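Local atomic coordinates of SVS_variant_AS1 (Streptomyces sp. CWA1, PDB entry 6TJA), a protein that probably cyclises geranylgeranyl diphosphate to the diterpene spiroviolene, as an engineered ancestral variant of a bacterial class I terpene cyclase. Residues A193-A198 against Q296-G301; A225-R230 against G304-G309. All blocks are in the same frame, centred on the assembly; numbering follows the deposited sequence.

Contact 1 of 2, residues A193-A198 against Q296-G301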
ATOM      1  N   ALA A 193       9.588   8.276  -3.662  1.00 25.96           N
ATOM      2  CA  ALA A 193       8.494   9.004  -2.971  1.00 28.34           C
ATOM      3  C   ALA A 193       9.093   9.960  -1.929  1.00 27.45           C
ATOM      4  O   ALA A 193       8.326  10.734  -1.393  1.00 29.86           O
ATOM      5  CB  ALA A 193       7.508   8.044  -2.312  1.00 27.83           C
ATOM      6  N   MET A 194      10.392   9.879  -1.617  1.00 26.50           N
ATOM      7  CA  MET A 194      11.074  10.849  -0.712  1.00 26.70           C
ATOM      8  C   MET A 194      11.612  12.078  -1.467  1.00 25.91           C
ATOM      9  O   MET A 194      12.077  12.989  -0.783  1.00 28.18           O
ATOM     10  CB  MET A 194      12.253  10.204   0.007  1.00 27.39           C
ATOM     11  CG  MET A 194      11.865   9.075   0.904  1.00 27.56           C
ATOM     12  SD  MET A 194      13.263   8.694   1.922  1.00 26.23           S
ATOM     13  CE  MET A 194      14.409   7.941   0.773  1.00 24.36           C
ATOM     14  N   LEU A 195      11.549  12.153  -2.783  1.00 25.73           N
ATOM     15  CA  LEU A 195      12.035  13.311  -3.525  1.00 24.15           C
ATOM     16  C   LEU A 195      11.385  14.620  -3.091  1.00 27.57           C
ATOM     17  O   LEU A 195      12.038  15.554  -2.803  1.00 28.60           O
ATOM     18  CB  LEU A 195      11.898  13.121  -5.025  1.00 22.33           C
ATOM     19  CG  LEU A 195      12.844  12.217  -5.797  1.00 21.88           C
ATOM     20  CD1 LEU A 195      12.408  11.873  -7.203  1.00 20.10           C
ATOM     21  CD2 LEU A 195      14.273  12.702  -5.782  1.00 23.45           C
ATOM     22  N   GLU A 196      10.076  14.615  -3.034  1.00 29.65           N
ATOM     23  CA  GLU A 196       9.245  15.710  -2.638  1.00 32.79           C
ATOM     24  C   GLU A 196       9.558  16.198  -1.248  1.00 30.68           C
ATOM     25  O   GLU A 196       9.504  17.348  -0.968  1.00 31.49           O
ATOM     26  CB  GLU A 196       7.843  15.165  -2.575  1.00 38.19           C
ATOM     27  CG  GLU A 196       6.940  15.657  -3.619  1.00 39.15           C
ATOM     28  CD  GLU A 196       5.531  15.456  -3.230  1.00 38.59           C
ATOM     29  OE1 GLU A 196       5.061  14.343  -3.236  1.00 35.76           O
ATOM     30  OE2 GLU A 196       4.893  16.437  -2.943  1.00 38.10           O
ATOM     31  N   ILE A 197       9.816  15.252  -0.379  1.00 28.83           N
ATOM     32  CA  ILE A 197      10.130  15.483   1.058  1.00 28.81           C
ATOM     33  C   ILE A 197      11.512  16.143   1.148  1.00 28.42           C
ATOM     34  O   ILE A 197      11.662  17.088   1.930  1.00 27.82           O
ATOM     35  CB  ILE A 197       9.994  14.170   1.856  1.00 28.82           C
ATOM     36  CG1 ILE A 197       8.543  13.662   1.811  1.00 29.98           C
ATOM     37  CG2 ILE A 197      10.474  14.355   3.279  1.00 25.63           C
ATOM     38  CD1 ILE A 197       8.325  12.351   2.498  1.00 31.04           C
ATOM     39  N   ALA A 198      12.492  15.697   0.409  1.00 26.65           N
ATOM     40  CA  ALA A 198      13.803  16.281   0.500  1.00 29.06           C
ATOM     41  C   ALA A 198      13.834  17.719  -0.004  1.00 32.03           C
ATOM     42  O   ALA A 198      14.358  18.594   0.593  1.00 28.73           O
ATOM     43  CB  ALA A 198      14.781  15.459  -0.283  1.00 28.14           C
ATOM     44  N   GLN A 296      12.868  15.934 -12.615  1.00 29.58           N
ATOM     45  CA  GLN A 296      14.322  16.066 -12.583  1.00 32.98           C
ATOM     46  C   GLN A 296      14.879  15.037 -11.611  1.00 28.90           C
ATOM     47  O   GLN A 296      15.893  14.391 -11.872  1.00 24.81           O
ATOM     48  CB  GLN A 296      14.724  17.474 -12.147  1.00 37.25           C
ATOM     49  CG  GLN A 296      15.449  18.275 -13.215  1.00 47.26           C
ATOM     50  CD  GLN A 296      15.526  19.753 -12.881  1.00 55.96           C
ATOM     51  OE1 GLN A 296      14.588  20.508 -13.134  1.00 52.61           O
ATOM     52  NE2 GLN A 296      16.650  20.171 -12.310  1.00 49.83           N
ATOM     53  N   GLY A 297      14.191  14.899 -10.484  1.00 26.70           N
ATOM     54  CA  GLY A 297      14.552  13.924  -9.440  1.00 26.73           C
ATOM     55  C   GLY A 297      14.572  12.496  -9.969  1.00 25.00           C
ATOM     56  O   GLY A 297      15.539  11.756  -9.695  1.00 22.32           O
ATOM     57  N   LEU A 298      13.538  12.094 -10.699  1.00 24.27           N
ATOM     58  CA  LEU A 298      13.522  10.739 -11.320  1.00 24.33           C
ATOM     59  C   LEU A 298      14.800  10.578 -12.158  1.00 24.44           C
ATOM     60  O   LEU A 298      15.475   9.542 -12.032  1.00 23.08           O
ATOM     61  CB  LEU A 298      12.279  10.568 -12.188  1.00 23.94           C
ATOM     62  CG  LEU A 298      10.916  10.655 -11.503  1.00 24.93           C
ATOM     63  CD1 LEU A 298       9.822  10.516 -12.552  1.00 24.54           C
ATOM     64  CD2 LEU A 298      10.743   9.587 -10.412  1.00 26.24           C
ATOM     65  N   ARG A 299      15.131  11.578 -12.977  1.00 23.15           N
ATOM     66  CA  ARG A 299      16.305  11.513 -13.875  1.00 24.81           C
ATOM     67  C   ARG A 299      17.567  11.403 -13.014  1.00 26.80           C
ATOM     68  O   ARG A 299      18.360  10.469 -13.261  1.00 25.94           O
ATOM     69  CB  ARG A 299      16.314  12.714 -14.822  1.00 26.68           C
ATOM     70  CG  ARG A 299      15.150  12.741 -15.799  1.00 27.08           C
ATOM     71  CD  ARG A 299      15.091  14.038 -16.588  1.00 27.50           C
ATOM     72  NE  ARG A 299      16.218  14.101 -17.497  1.00 28.24           N
ATOM     73  CZ  ARG A 299      16.220  13.730 -18.782  1.00 27.92           C
ATOM     74  NH1 ARG A 299      15.134  13.239 -19.346  1.00 27.86           N
ATOM     75  NH2 ARG A 299      17.334  13.819 -19.485  1.00 26.62           N
ATOM     76  N   HIS A 300      17.721  12.297 -12.023  1.00 26.66           N
ATOM     77  CA  HIS A 300      18.883  12.335 -11.093  1.00 27.38           C
ATOM     78  C   HIS A 300      18.994  10.996 -10.368  1.00 27.27           C
ATOM     79  O   HIS A 300      20.122  10.540 -10.164  1.00 27.22           O
ATOM     80  CB  HIS A 300      18.744  13.485 -10.068  1.00 28.48           C
ATOM     81  CG  HIS A 300      19.184  14.810 -10.576  1.00 27.09           C
ATOM     82  ND1 HIS A 300      20.351  14.960 -11.299  1.00 31.79           N
ATOM     83  CD2 HIS A 300      18.667  16.049 -10.428  1.00 27.39           C
ATOM     84  CE1 HIS A 300      20.550  16.239 -11.569  1.00 29.33           C
ATOM     85  NE2 HIS A 300      19.516  16.922 -11.072  1.00 27.43           N
ATOM     86  N   GLY A 301      17.853  10.450  -9.933  1.00 27.10           N
ATOM     87  CA  GLY A 301      17.741   9.147  -9.243  1.00 26.54           C
ATOM     88  C   GLY A 301      18.239   8.000 -10.110  1.00 24.88           C
ATOM     89  O   GLY A 301      19.075   7.287  -9.631  1.00 23.87           O
TER

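Contact 2 of 2, residues A225-R230 against G304-G309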
ATOM      1  N   ALA A 225      15.965  -0.681 -10.448  1.00 24.69           N
ATOM      2  CA  ALA A 225      15.877  -2.099 -10.034  1.00 25.39           C
ATOM      3  C   ALA A 225      16.807  -2.964 -10.894  1.00 23.96           C
ATOM      4  O   ALA A 225      17.513  -3.788 -10.360  1.00 27.24           O
ATOM      5  CB  ALA A 225      14.456  -2.593 -10.144  1.00 27.48           C
ATOM      6  N   LEU A 226      16.752  -2.830 -12.204  1.00 26.63           N
ATOM      7  CA  LEU A 226      17.522  -3.689 -13.145  1.00 25.77           C
ATOM      8  C   LEU A 226      18.989  -3.254 -13.105  1.00 28.58           C
ATOM      9  O   LEU A 226      19.869  -4.103 -13.277  1.00 28.86           O
ATOM     10  CB  LEU A 226      16.910  -3.554 -14.543  1.00 25.75           C
ATOM     11  CG  LEU A 226      15.515  -4.142 -14.736  1.00 25.29           C
ATOM     12  CD1 LEU A 226      15.060  -3.904 -16.158  1.00 28.46           C
ATOM     13  CD2 LEU A 226      15.475  -5.620 -14.423  1.00 25.48           C
ATOM     14  N   ASP A 227      19.259  -1.968 -12.875  1.00 29.17           N
ATOM     15  CA  ASP A 227      20.644  -1.511 -12.589  1.00 31.63           C
ATOM     16  C   ASP A 227      21.103  -2.185 -11.290  1.00 30.10           C
ATOM     17  O   ASP A 227      22.238  -2.667 -11.265  1.00 29.54           O
ATOM     18  CB  ASP A 227      20.755   0.020 -12.659  1.00 32.50           C
ATOM     19  CG  ASP A 227      20.664   0.523 -14.091  1.00 32.16           C
ATOM     20  OD1 ASP A 227      20.653  -0.324 -15.016  1.00 31.75           O
ATOM     21  OD2 ASP A 227      20.553   1.731 -14.282  1.00 30.98           O
ATOM     22  N   ASN A 228      20.248  -2.300 -10.272  1.00 31.56           N
ATOM     23  CA  ASN A 228      20.622  -3.003  -9.015  1.00 32.30           C
ATOM     24  C   ASN A 228      20.839  -4.505  -9.303  1.00 34.06           C
ATOM     25  O   ASN A 228      21.815  -5.047  -8.764  1.00 32.67           O
ATOM     26  CB  ASN A 228      19.674  -2.693  -7.850  1.00 35.22           C
ATOM     27  CG  ASN A 228      19.830  -1.270  -7.341  1.00 41.89           C
ATOM     28  OD1 ASN A 228      20.905  -0.689  -7.448  1.00 42.42           O
ATOM     29  ND2 ASN A 228      18.760  -0.683  -6.823  1.00 40.70           N
ATOM     30  N   ASP A 229      20.053  -5.173 -10.163  1.00 34.01           N
ATOM     31  CA  ASP A 229      20.322  -6.608 -10.472  1.00 32.93           C
ATOM     32  C   ASP A 229      21.718  -6.734 -11.112  1.00 34.18           C
ATOM     33  O   ASP A 229      22.382  -7.758 -10.902  1.00 34.30           O
ATOM     34  CB  ASP A 229      19.268  -7.233 -11.382  1.00 30.92           C
ATOM     35  CG  ASP A 229      17.943  -7.538 -10.726  1.00 29.24           C
ATOM     36  OD1 ASP A 229      17.778  -7.180  -9.537  1.00 31.24           O
ATOM     37  OD2 ASP A 229      17.102  -8.182 -11.411  1.00 26.90           O
ATOM     38  N   ARG A 230      22.121  -5.759 -11.920  1.00 35.51           N
ATOM     39  CA  ARG A 230      23.422  -5.771 -12.631  1.00 40.01           C
ATOM     40  C   ARG A 230      24.530  -5.675 -11.575  1.00 46.35           C
ATOM     41  O   ARG A 230      25.395  -6.572 -11.560  1.00 45.71           O
ATOM     42  CB  ARG A 230      23.481  -4.644 -13.667  1.00 43.05           C
ATOM     43  CG  ARG A 230      24.827  -4.512 -14.358  1.00 47.60           C
ATOM     44  CD  ARG A 230      24.890  -3.248 -15.170  1.00 51.59           C
ATOM     45  NE  ARG A 230      26.056  -3.193 -16.036  1.00 57.32           N
ATOM     46  CZ  ARG A 230      27.299  -2.899 -15.642  1.00 58.38           C
ATOM     47  NH1 ARG A 230      27.575  -2.655 -14.369  1.00 55.81           N
ATOM     48  NH2 ARG A 230      28.273  -2.863 -16.535  1.00 59.58           N
ATOM     49  N   GLY A 304      21.964   8.520 -10.598  1.00 26.26           N
ATOM     50  CA  GLY A 304      22.609   8.415  -9.273  1.00 27.43           C
ATOM     51  C   GLY A 304      22.626   6.981  -8.775  1.00 31.43           C
ATOM     52  O   GLY A 304      23.682   6.515  -8.270  1.00 33.25           O
ATOM     53  N   ASN A 305      21.495   6.282  -8.866  1.00 30.14           N
ATOM     54  CA  ASN A 305      21.459   4.829  -8.586  1.00 27.67           C
ATOM     55  C   ASN A 305      22.546   4.103  -9.386  1.00 28.18           C
ATOM     56  O   ASN A 305      23.322   3.313  -8.785  1.00 28.78           O
ATOM     57  CB  ASN A 305      20.109   4.232  -8.921  1.00 28.54           C
ATOM     58  CG  ASN A 305      20.091   2.757  -8.616  1.00 26.89           C
ATOM     59  OD1 ASN A 305      19.993   2.391  -7.450  1.00 25.57           O
ATOM     60  ND2 ASN A 305      20.211   1.938  -9.647  1.00 25.00           N
ATOM     61  N   ALA A 306      22.625   4.325 -10.689  1.00 28.36           N
ATOM     62  CA  ALA A 306      23.616   3.620 -11.545  1.00 31.29           C
ATOM     63  C   ALA A 306      25.044   3.992 -11.115  1.00 32.37           C
ATOM     64  O   ALA A 306      25.899   3.093 -10.971  1.00 38.26           O
ATOM     65  CB  ALA A 306      23.367   3.931 -12.993  1.00 29.25           C
ATOM     66  N   GLU A 307      25.283   5.275 -10.867  1.00 32.50           N
ATOM     67  CA  GLU A 307      26.643   5.837 -10.639  1.00 36.05           C
ATOM     68  C   GLU A 307      27.104   5.398  -9.248  1.00 33.92           C
ATOM     69  O   GLU A 307      28.211   4.867  -9.133  1.00 34.93           O
ATOM     70  CB  GLU A 307      26.650   7.371 -10.807  1.00 36.00           C
ATOM     71  CG  GLU A 307      28.033   7.938 -11.010  1.00 37.30           C
ATOM     72  CD  GLU A 307      28.128   9.359 -11.543  1.00 41.80           C
ATOM     73  OE1 GLU A 307      27.519   9.648 -12.605  1.00 44.69           O
ATOM     74  OE2 GLU A 307      28.843  10.171 -10.912  1.00 44.25           O
ATOM     75  N   TRP A 308      26.280   5.597  -8.223  1.00 36.16           N
ATOM     76  CA  TRP A 308      26.591   5.140  -6.838  1.00 39.85           C
ATOM     77  C   TRP A 308      26.950   3.644  -6.871  1.00 38.34           C
ATOM     78  O   TRP A 308      27.934   3.275  -6.218  1.00 37.94           O
ATOM     79  CB  TRP A 308      25.440   5.450  -5.869  1.00 40.35           C
ATOM     80  CG  TRP A 308      25.513   4.729  -4.561  1.00 38.30           C
ATOM     81  CD1 TRP A 308      26.009   5.195  -3.382  1.00 37.26           C
ATOM     82  CD2 TRP A 308      25.064   3.390  -4.313  1.00 36.86           C
ATOM     83  NE1 TRP A 308      25.893   4.237  -2.416  1.00 33.15           N
ATOM     84  CE2 TRP A 308      25.303   3.124  -2.951  1.00 37.31           C
ATOM     85  CE3 TRP A 308      24.464   2.403  -5.100  1.00 40.43           C
ATOM     86  CZ2 TRP A 308      24.982   1.892  -2.366  1.00 41.03           C
ATOM     87  CZ3 TRP A 308      24.134   1.193  -4.520  1.00 44.38           C
ATOM     88  CH2 TRP A 308      24.409   0.935  -3.173  1.00 40.24           C
ATOM     89  N   GLY A 309      26.204   2.840  -7.637  1.00 38.60           N
ATOM     90  CA  GLY A 309      26.499   1.421  -7.922  1.00 41.09           C
ATOM     91  C   GLY A 309      27.939   1.171  -8.363  1.00 44.21           C
ATOM     92  O   GLY A 309      28.570   0.266  -7.799  1.00 47.37           O
TER
HETATM   93  O   HOH W   1      19.874   3.220 -12.272  1.00 26.59           O

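Contact 1 of 2, residues A193-A198 against Q296-G301
With CG set trans to its carbonyl carbon (chi1 -75°) and CD1 continuing the extended course of the chain (chi2 167°), Leu195 reaches from its short helix straight to the backbone of Gly297. The pair illustrates how a branched residue can meet a bare helix surface. CD1 stands almost squarely over the plane of the peptide linking Gly297 to Leu298, 3.6 Å from Gly297 C and 3.7 Å from Leu298 N. The second methyl lies over the same face, Leu195 CD2 3.9 Å from Gly297 CA. Because Gly297 carries no CB on this side, the backbones can draw close, with Leu195 CA 6.5 Å from Gly297 CA. Leu298 adds a looser apolar touch: its CD2 comes to 4.3 Å from Leu195 CD1. The contact is thus wholly van der Waals in character, and the peptide polar groups are engaged along the helix instead, as when Gly301 N donates to Gly297 O. A bound di(hydroxyethyl)ether, probably from crystallisation, lies about 3 Å from Gly297 at nearest atoms. In this all-helical terpene cyclase fold, helix 195-199 and the turn before it lie between helix 289-309 and two further helices: Met194, in the turn, and Ile197, in the helix, rest on Thr76 of helix 70-91 and on Phe137 of helix 126-140, while Arg299 packs against helix 258-283.

Contact 2 of 2, residues A225-R230 against G304-G309
Asp227 and Asn305 meet across two nearly parallel helices, whose segment axes run 12° apart and approach to 9.4 Å, and a water completes their pairing. The water donates to Asp227 OD2 at 2.6 Å and accepts from Asn305 ND2 at 2.9 Å, while Asp227 CB lies 3.6 Å from that same ND2. Beside the bridge, the methyl of Ala306 sits 3.8 Å from Asp227 OD2. Asn305 also faces Asn228, the two amide planes turned 70° from one another. The extended first torsion of Asn305, CG opposite its backbone N (chi1 -179°), carries the amide into the gap between helices. Farther out, Arg269 of helix 258-283 forms a salt bridge with Asp227 OD1, so the carboxylate is held from outside the helix pair as well as by the water, and Phe59 packs on Asn305. Asp229, which follows Asn228, forms a salt bridge with Arg182 and a hydrogen bond with Tyr178 OH. By sequence, Asn228 begins what looks like the NSE metal-binding motif of class I terpene cyclases. The chemistry thus implies a polar seam in which a shared water links carboxylate to amide, probably helping to fix the Asn305 amide next to Asn228.

Followed from the N terminus, the chain first lays down 193-198, then 225-230, and only much later returns through helix 289-309, which supplies 296-301 and 304-309 in turn. Contact 1 closes a loop of 97 intervening residues and contact 2 one of 73; since the segments alternate along the sequence, the two loops cross and neither encloses the other. Both are largely helical. The single helix 289-309 is therefore tied at two levels, to the short helix 195-199 through 296-301 and to helix 211-231 through 304-309, with the contact centres about 16 Å apart. One long helix thereby links two earlier parts of the terpene cyclase bundle.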